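Local coordinates for glycosyl hydrolases family 2, sugar binding domain protein (Bacteroides uniformis str. 3978 T3 ii, PDB 6D1P) that probably hydrolyses O-glycosidic bonds of glucuronide substrates, as a family 2 beta-glucuronidase from a human gut bacterium, at residues A[202-215]-A[296-308]. Sequence-based numbering, arbitrary orientation.
Sequences VHFEQIRIEATTDE and TLRTTQHFGFRHF. With GOL (glycerol), chain E.
Ile209 lays its CG2 over one face of the Phe303 ring, 3.9 Å from the ring centroid, a CH-pi contact at the buried heart of the pairing. CG1 lies beside the backbone N (chi1 -57°), which leaves CG2 anti to that N and over the ring; the extended chain carries CD1 to CB of Gln301. Ala211 follows: its CB sits 3.7 Å from CE2 of Phe305, over that ring's face, and close to the Gly304 carbonyl. A side chain this small suits a place where the backbones draw together. At the other end the fit is again apolar, with CD2 of Phe204 3.4 Å from CD2 of Leu297, the two side chains sliding past each other, and CD1 of Ile207 meeting CG2 of Thr299 tip to tip at 3.5 Å. These groups fill the interior of a beta-sandwich, the immunoglobulin-like domain of family 2 glycosidases; strands 203-213 and 295-303 belong to its two facing sheets, segments 203-213 and 296-303 run in nearly the same direction, 27° apart, and Ile222 of strand 219-229 packs on Ile209, Phe303 and Phe305. Against this buried apolar row, Gln301, Thr213, Glu215 and His307 are only partly buried. Gln301 NE2 donates to Thr299 OG1, which lies in the plane of the Gln301 amide, while Gln301 OE1 takes a bond from Asn416. A glycerol, probably from the crystallisation liquor, links the two segments, its O2 bonded to Ile209 O and Ala211 N and its O1 to Gly304 N. Beyond it, the flat imidazole of His307 gives Glu215 CB a face to lie on, 3.6 Å from the centroid, while its edge, at CD2, meets Thr213 O. An alanine in place of His307 would probably leave Glu215 CB without that face and remove the ring edge from Thr213 O, opening a gap there.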
loop_
_atom_site.group_PDB
_atom_site.type_symbol
_atom_site.label_atom_id
_atom_site.label_comp_id
_atom_site.label_asym_id
_atom_site.label_seq_id
_atom_site.Cartn_x
_atom_site.Cartn_y
_atom_site.Cartn_z
ATOM N N VAL A 202 -17.762 17.119 -38.325
ATOM C CA VAL A 202 -17.860 18.535 -38.009
ATOM C C VAL A 202 -18.848 18.665 -36.860
ATOM O O VAL A 202 -19.916 18.051 -36.884
ATOM C CB VAL A 202 -18.280 19.363 -39.238
ATOM C CG1 VAL A 202 -18.631 20.789 -38.843
ATOM C CG2 VAL A 202 -17.159 19.362 -40.277
ATOM N N HIS A 203 -18.482 19.457 -35.856
ATOM C CA HIS A 203 -19.081 19.387 -34.531
ATOM C C HIS A 203 -18.844 20.713 -33.833
ATOM O O HIS A 203 -17.979 21.494 -34.233
ATOM C CB HIS A 203 -18.454 18.256 -33.711
ATOM C CG HIS A 203 -16.957 18.288 -33.731
ATOM N ND1 HIS A 203 -16.203 17.505 -34.580
ATOM C CD2 HIS A 203 -16.076 19.063 -33.054
ATOM C CE1 HIS A 203 -14.923 17.780 -34.409
ATOM N NE2 HIS A 203 -14.817 18.722 -33.488
ATOM N N PHE A 204 -19.599 20.947 -32.767
ATOM C CA PHE A 204 -19.331 22.101 -31.923
ATOM C C PHE A 204 -18.080 21.843 -31.096
ATOM O O PHE A 204 -17.966 20.807 -30.432
ATOM C CB PHE A 204 -20.516 22.390 -31.008
ATOM C CG PHE A 204 -21.824 22.444 -31.723
ATOM C CD1 PHE A 204 -22.106 23.478 -32.601
ATOM C CD2 PHE A 204 -22.776 21.463 -31.519
ATOM C CE1 PHE A 204 -23.313 23.530 -33.270
ATOM C CE2 PHE A 204 -23.994 21.509 -32.182
ATOM C CZ PHE A 204 -24.261 22.545 -33.060
ATOM N N GLU A 205 -17.131 22.778 -31.151
ATOM C CA GLU A 205 -15.975 22.706 -30.269
ATOM C C GLU A 205 -16.205 23.528 -29.004
ATOM O O GLU A 205 -16.058 23.016 -27.890
ATOM C CB GLU A 205 -14.714 23.164 -31.012
ATOM C CG GLU A 205 -13.430 22.562 -30.461
ATOM C CD GLU A 205 -12.385 22.302 -31.541
ATOM O OE1 GLU A 205 -12.197 21.119 -31.915
ATOM O OE2 GLU A 205 -11.758 23.277 -32.018
ATOM N N GLN A 206 -16.616 24.784 -29.156
ATOM C CA GLN A 206 -16.827 25.657 -28.014
ATOM C C GLN A 206 -18.044 26.541 -28.264
ATOM O O GLN A 206 -18.312 26.944 -29.398
ATOM C CB GLN A 206 -15.574 26.505 -27.757
ATOM C CG GLN A 206 -15.486 27.129 -26.374
ATOM C CD GLN A 206 -14.136 27.792 -26.129
ATOM O OE1 GLN A 206 -13.511 27.582 -25.084
ATOM N NE2 GLN A 206 -13.678 28.598 -27.097
ATOM N N ILE A 207 -18.787 26.829 -27.191
ATOM C CA ILE A 207 -19.975 27.682 -27.251
ATOM C C ILE A 207 -19.984 28.613 -26.049
ATOM O O ILE A 207 -20.362 28.219 -24.938
ATOM C CB ILE A 207 -21.275 26.852 -27.310
ATOM C CG1 ILE A 207 -21.357 26.096 -28.638
ATOM C CG2 ILE A 207 -22.525 27.734 -27.084
ATOM C CD1 ILE A 207 -22.721 25.560 -28.953
ATOM N N ARG A 208 -19.579 29.854 -26.264
ATOM C CA ARG A 208 -19.448 30.832 -25.194
ATOM C C ARG A 208 -20.660 31.758 -25.213
ATOM O O ARG A 208 -21.046 32.267 -26.272
ATOM C CB ARG A 208 -18.139 31.610 -25.362
ATOM C CG ARG A 208 -17.985 32.868 -24.529
ATOM C CD ARG A 208 -16.999 33.811 -25.225
ATOM N NE ARG A 208 -16.449 34.826 -24.334
ATOM C CZ ARG A 208 -15.182 35.225 -24.374
ATOM N NH1 ARG A 208 -14.353 34.678 -25.257
ATOM N NH2 ARG A 208 -14.736 36.153 -23.529
ATOM N N ILE A 209 -21.269 31.963 -24.048
ATOM C CA ILE A 209 -22.519 32.697 -23.933
ATOM C C ILE A 209 -22.340 33.753 -22.854
ATOM O O ILE A 209 -22.191 33.417 -21.671
ATOM C CB ILE A 209 -23.699 31.777 -23.602
ATOM C CG1 ILE A 209 -23.835 30.687 -24.661
ATOM C CG2 ILE A 209 -24.986 32.577 -23.527
ATOM C CD1 ILE A 209 -25.031 29.798 -24.457
ATOM N N GLU A 210 -22.358 35.026 -23.253
ATOM C CA GLU A 210 -22.217 36.141 -22.326
ATOM C C GLU A 210 -23.530 36.918 -22.297
ATOM O O GLU A 210 -23.825 37.710 -23.196
ATOM C CB GLU A 210 -21.057 37.033 -22.721
ATOM C CG GLU A 210 -19.716 36.318 -22.808
ATOM C CD GLU A 210 -18.561 37.304 -22.886
ATOM O OE1 GLU A 210 -18.765 38.489 -22.535
ATOM O OE2 GLU A 210 -17.458 36.904 -23.296
ATOM N N ALA A 211 -24.325 36.668 -21.270
ATOM C CA ALA A 211 -25.517 37.444 -21.013
ATOM C C ALA A 211 -25.131 38.635 -20.149
ATOM O O ALA A 211 -24.475 38.470 -19.115
ATOM C CB ALA A 211 -26.582 36.595 -20.318
ATOM N N THR A 212 -25.538 39.829 -20.578
ATOM C CA THR A 212 -25.230 41.075 -19.895
ATOM C C THR A 212 -26.527 41.834 -19.630
ATOM O O THR A 212 -27.439 41.840 -20.466
ATOM C CB THR A 212 -24.250 41.923 -20.733
ATOM O OG1 THR A 212 -24.839 42.207 -22.006
ATOM C CG2 THR A 212 -22.977 41.147 -20.995
ATOM N N THR A 213 -26.617 42.450 -18.453
ATOM C CA THR A 213 -27.801 43.211 -18.092
ATOM C C THR A 213 -27.388 44.361 -17.186
ATOM O O THR A 213 -26.376 44.297 -16.483
ATOM C CB THR A 213 -28.856 42.331 -17.402
ATOM O OG1 THR A 213 -30.092 43.053 -17.288
ATOM C CG2 THR A 213 -28.394 41.943 -16.011
ATOM N N ASP A 214 -28.185 45.419 -17.209
ATOM C CA ASP A 214 -27.894 46.544 -16.345
ATOM C C ASP A 214 -28.350 46.242 -14.921
ATOM O O ASP A 214 -29.116 45.309 -14.664
ATOM C CB ASP A 214 -28.593 47.794 -16.854
ATOM C CG ASP A 214 -30.080 47.630 -16.847
ATOM O OD1 ASP A 214 -30.618 47.079 -17.834
ATOM O OD2 ASP A 214 -30.696 47.975 -15.814
ATOM N N GLU A 215 -27.908 47.079 -13.989
ATOM C CA GLU A 215 -28.143 46.840 -12.572
ATOM C C GLU A 215 -29.606 46.980 -12.151
ATOM O O GLU A 215 -29.899 46.843 -10.954
ATOM C CB GLU A 215 -27.292 47.794 -11.746
ATOM C CG GLU A 215 -27.743 49.237 -11.844
ATOM C CD GLU A 215 -27.162 50.087 -10.747
ATOM O OE1 GLU A 215 -25.922 50.193 -10.651
ATOM O OE2 GLU A 215 -27.952 50.640 -9.964
ATOM N N THR A 296 -28.862 14.668 -36.144
ATOM C CA THR A 296 -28.911 15.997 -35.550
ATOM C C THR A 296 -27.996 16.058 -34.330
ATOM O O THR A 296 -28.300 15.464 -33.286
ATOM C CB THR A 296 -30.341 16.354 -35.173
ATOM O OG1 THR A 296 -31.144 16.347 -36.357
ATOM C CG2 THR A 296 -30.402 17.722 -34.530
ATOM N N LEU A 297 -26.886 16.781 -34.464
ATOM C CA LEU A 297 -26.055 17.128 -33.320
ATOM C C LEU A 297 -26.694 18.303 -32.594
ATOM O O LEU A 297 -26.907 19.369 -33.183
ATOM C CB LEU A 297 -24.637 17.474 -33.764
ATOM C CG LEU A 297 -23.663 17.892 -32.653
ATOM C CD1 LEU A 297 -23.320 16.713 -31.746
ATOM C CD2 LEU A 297 -22.403 18.506 -33.239
ATOM N N ARG A 298 -27.028 18.102 -31.327
ATOM C CA ARG A 298 -27.608 19.149 -30.507
ATOM C C ARG A 298 -26.762 19.346 -29.263
ATOM O O ARG A 298 -26.198 18.391 -28.717
ATOM C CB ARG A 298 -29.039 18.813 -30.085
ATOM C CG ARG A 298 -29.716 19.913 -29.276
ATOM C CD ARG A 298 -31.080 19.486 -28.764
ATOM N NE ARG A 298 -31.591 18.349 -29.522
ATOM C CZ ARG A 298 -32.260 18.451 -30.666
ATOM N NH1 ARG A 298 -32.500 19.651 -31.192
ATOM N NH2 ARG A 298 -32.675 17.351 -31.283
ATOM N N THR A 299 -26.681 20.594 -28.818
ATOM C CA THR A 299 -26.131 20.892 -27.508
ATOM C C THR A 299 -26.986 21.963 -26.857
ATOM O O THR A 299 -27.334 22.965 -27.490
ATOM C CB THR A 299 -24.665 21.339 -27.584
ATOM O OG1 THR A 299 -24.204 21.678 -26.271
ATOM C CG2 THR A 299 -24.513 22.545 -28.497
ATOM N N THR A 300 -27.326 21.737 -25.598
ATOM C CA THR A 300 -28.161 22.637 -24.823
ATOM C C THR A 300 -27.320 23.274 -23.728
ATOM O O THR A 300 -26.570 22.580 -23.032
ATOM C CB THR A 300 -29.337 21.877 -24.222
ATOM O OG1 THR A 300 -30.038 21.199 -25.270
ATOM C CG2 THR A 300 -30.263 22.815 -23.501
ATOM N N GLN A 301 -27.448 24.586 -23.575
ATOM C CA GLN A 301 -26.651 25.347 -22.623
ATOM C C GLN A 301 -27.558 26.237 -21.791
ATOM O O GLN A 301 -28.424 26.925 -22.342
ATOM C CB GLN A 301 -25.621 26.208 -23.353
ATOM C CG GLN A 301 -24.711 25.436 -24.256
ATOM C CD GLN A 301 -23.565 24.834 -23.494
ATOM O OE1 GLN A 301 -23.045 25.449 -22.554
ATOM N NE2 GLN A 301 -23.169 23.619 -23.878
ATOM N N HIS A 302 -27.351 26.246 -20.478
ATOM C CA HIS A 302 -28.022 27.217 -19.635
ATOM C C HIS A 302 -27.150 28.449 -19.433
ATOM O O HIS A 302 -25.928 28.412 -19.584
ATOM C CB HIS A 302 -28.381 26.619 -18.281
ATOM C CG HIS A 302 -29.282 25.430 -18.374
ATOM N ND1 HIS A 302 -28.835 24.185 -18.768
ATOM C CD2 HIS A 302 -30.608 25.299 -18.132
ATOM C CE1 HIS A 302 -29.848 23.336 -18.757
ATOM N NE2 HIS A 302 -30.934 23.986 -18.376
ATOM N N PHE A 303 -27.804 29.556 -19.100
ATOM C CA PHE A 303 -27.114 30.781 -18.724
ATOM C C PHE A 303 -28.102 31.652 -17.957
ATOM O O PHE A 303 -29.252 31.264 -17.730
ATOM C CB PHE A 303 -26.542 31.497 -19.950
ATOM C CG PHE A 303 -27.574 31.857 -20.976
ATOM C CD1 PHE A 303 -27.949 30.940 -21.945
ATOM C CD2 PHE A 303 -28.165 33.110 -20.970
ATOM C CE1 PHE A 303 -28.893 31.260 -22.895
ATOM C CE2 PHE A 303 -29.109 33.450 -21.923
ATOM C CZ PHE A 303 -29.477 32.523 -22.888
ATOM N N GLY A 304 -27.649 32.831 -17.560
ATOM C CA GLY A 304 -28.438 33.682 -16.686
ATOM C C GLY A 304 -28.105 35.146 -16.864
ATOM O O GLY A 304 -26.966 35.518 -17.171
ATOM N N PHE A 305 -29.115 35.984 -16.669
ATOM C CA PHE A 305 -28.955 37.429 -16.674
ATOM C C PHE A 305 -28.782 37.892 -15.235
ATOM O O PHE A 305 -29.675 37.711 -14.408
ATOM C CB PHE A 305 -30.159 38.111 -17.344
ATOM C CG PHE A 305 -30.244 37.865 -18.839
ATOM C CD1 PHE A 305 -30.988 36.811 -19.344
ATOM C CD2 PHE A 305 -29.565 38.678 -19.731
ATOM C CE1 PHE A 305 -31.052 36.578 -20.703
ATOM C CE2 PHE A 305 -29.634 38.454 -21.095
ATOM C CZ PHE A 305 -30.380 37.402 -21.577
ATOM N N ARG A 306 -27.636 38.480 -14.933
ATOM C CA ARG A 306 -27.435 39.022 -13.600
ATOM C C ARG A 306 -26.384 40.114 -13.680
ATOM O O ARG A 306 -25.562 40.147 -14.594
ATOM C CB ARG A 306 -27.021 37.939 -12.604
ATOM C CG ARG A 306 -25.955 36.996 -13.148
ATOM C CD ARG A 306 -24.842 36.837 -12.166
ATOM N NE ARG A 306 -23.708 36.099 -12.714
ATOM C CZ ARG A 306 -22.845 36.587 -13.603
ATOM N NH1 ARG A 306 -23.000 37.812 -14.089
ATOM N NH2 ARG A 306 -21.825 35.851 -14.015
ATOM N N HIS A 307 -26.433 41.016 -12.711
ATOM C CA HIS A 307 -25.500 42.124 -12.650
ATOM C C HIS A 307 -24.975 42.192 -11.233
ATOM O O HIS A 307 -25.750 42.103 -10.273
ATOM C CB HIS A 307 -26.164 43.459 -13.042
ATOM C CG HIS A 307 -25.282 44.652 -12.836
ATOM N ND1 HIS A 307 -24.989 45.155 -11.585
ATOM C CD2 HIS A 307 -24.622 45.434 -13.723
ATOM C CE1 HIS A 307 -24.185 46.197 -11.712
ATOM N NE2 HIS A 307 -23.943 46.385 -12.998
ATOM N N PHE A 308 -23.663 42.357 -11.103
ATOM C CA PHE A 308 -23.075 42.354 -9.779
ATOM C C PHE A 308 -21.890 43.296 -9.773
ATOM O O PHE A 308 -21.324 43.620 -10.817
ATOM C CB PHE A 308 -22.671 40.936 -9.333
ATOM C CG PHE A 308 -21.531 40.349 -10.113
ATOM C CD1 PHE A 308 -20.223 40.462 -9.650
ATOM C CD2 PHE A 308 -21.762 39.669 -11.301
ATOM C CE1 PHE A 308 -19.153 39.900 -10.361
ATOM C CE2 PHE A 308 -20.709 39.116 -12.023
ATOM C CZ PHE A 308 -19.399 39.226 -11.546
HETATM C C1 GOL E . -24.015 34.029 -17.211
HETATM O O1 GOL E . -24.791 32.938 -17.561
HETATM C C2 GOL E . -23.020 34.262 -18.376
HETATM O O2 GOL E . -23.661 34.261 -19.618
HETATM C C3 GOL E . -22.388 35.629 -18.061
HETATM O O3 GOL E . -21.150 35.655 -18.718
#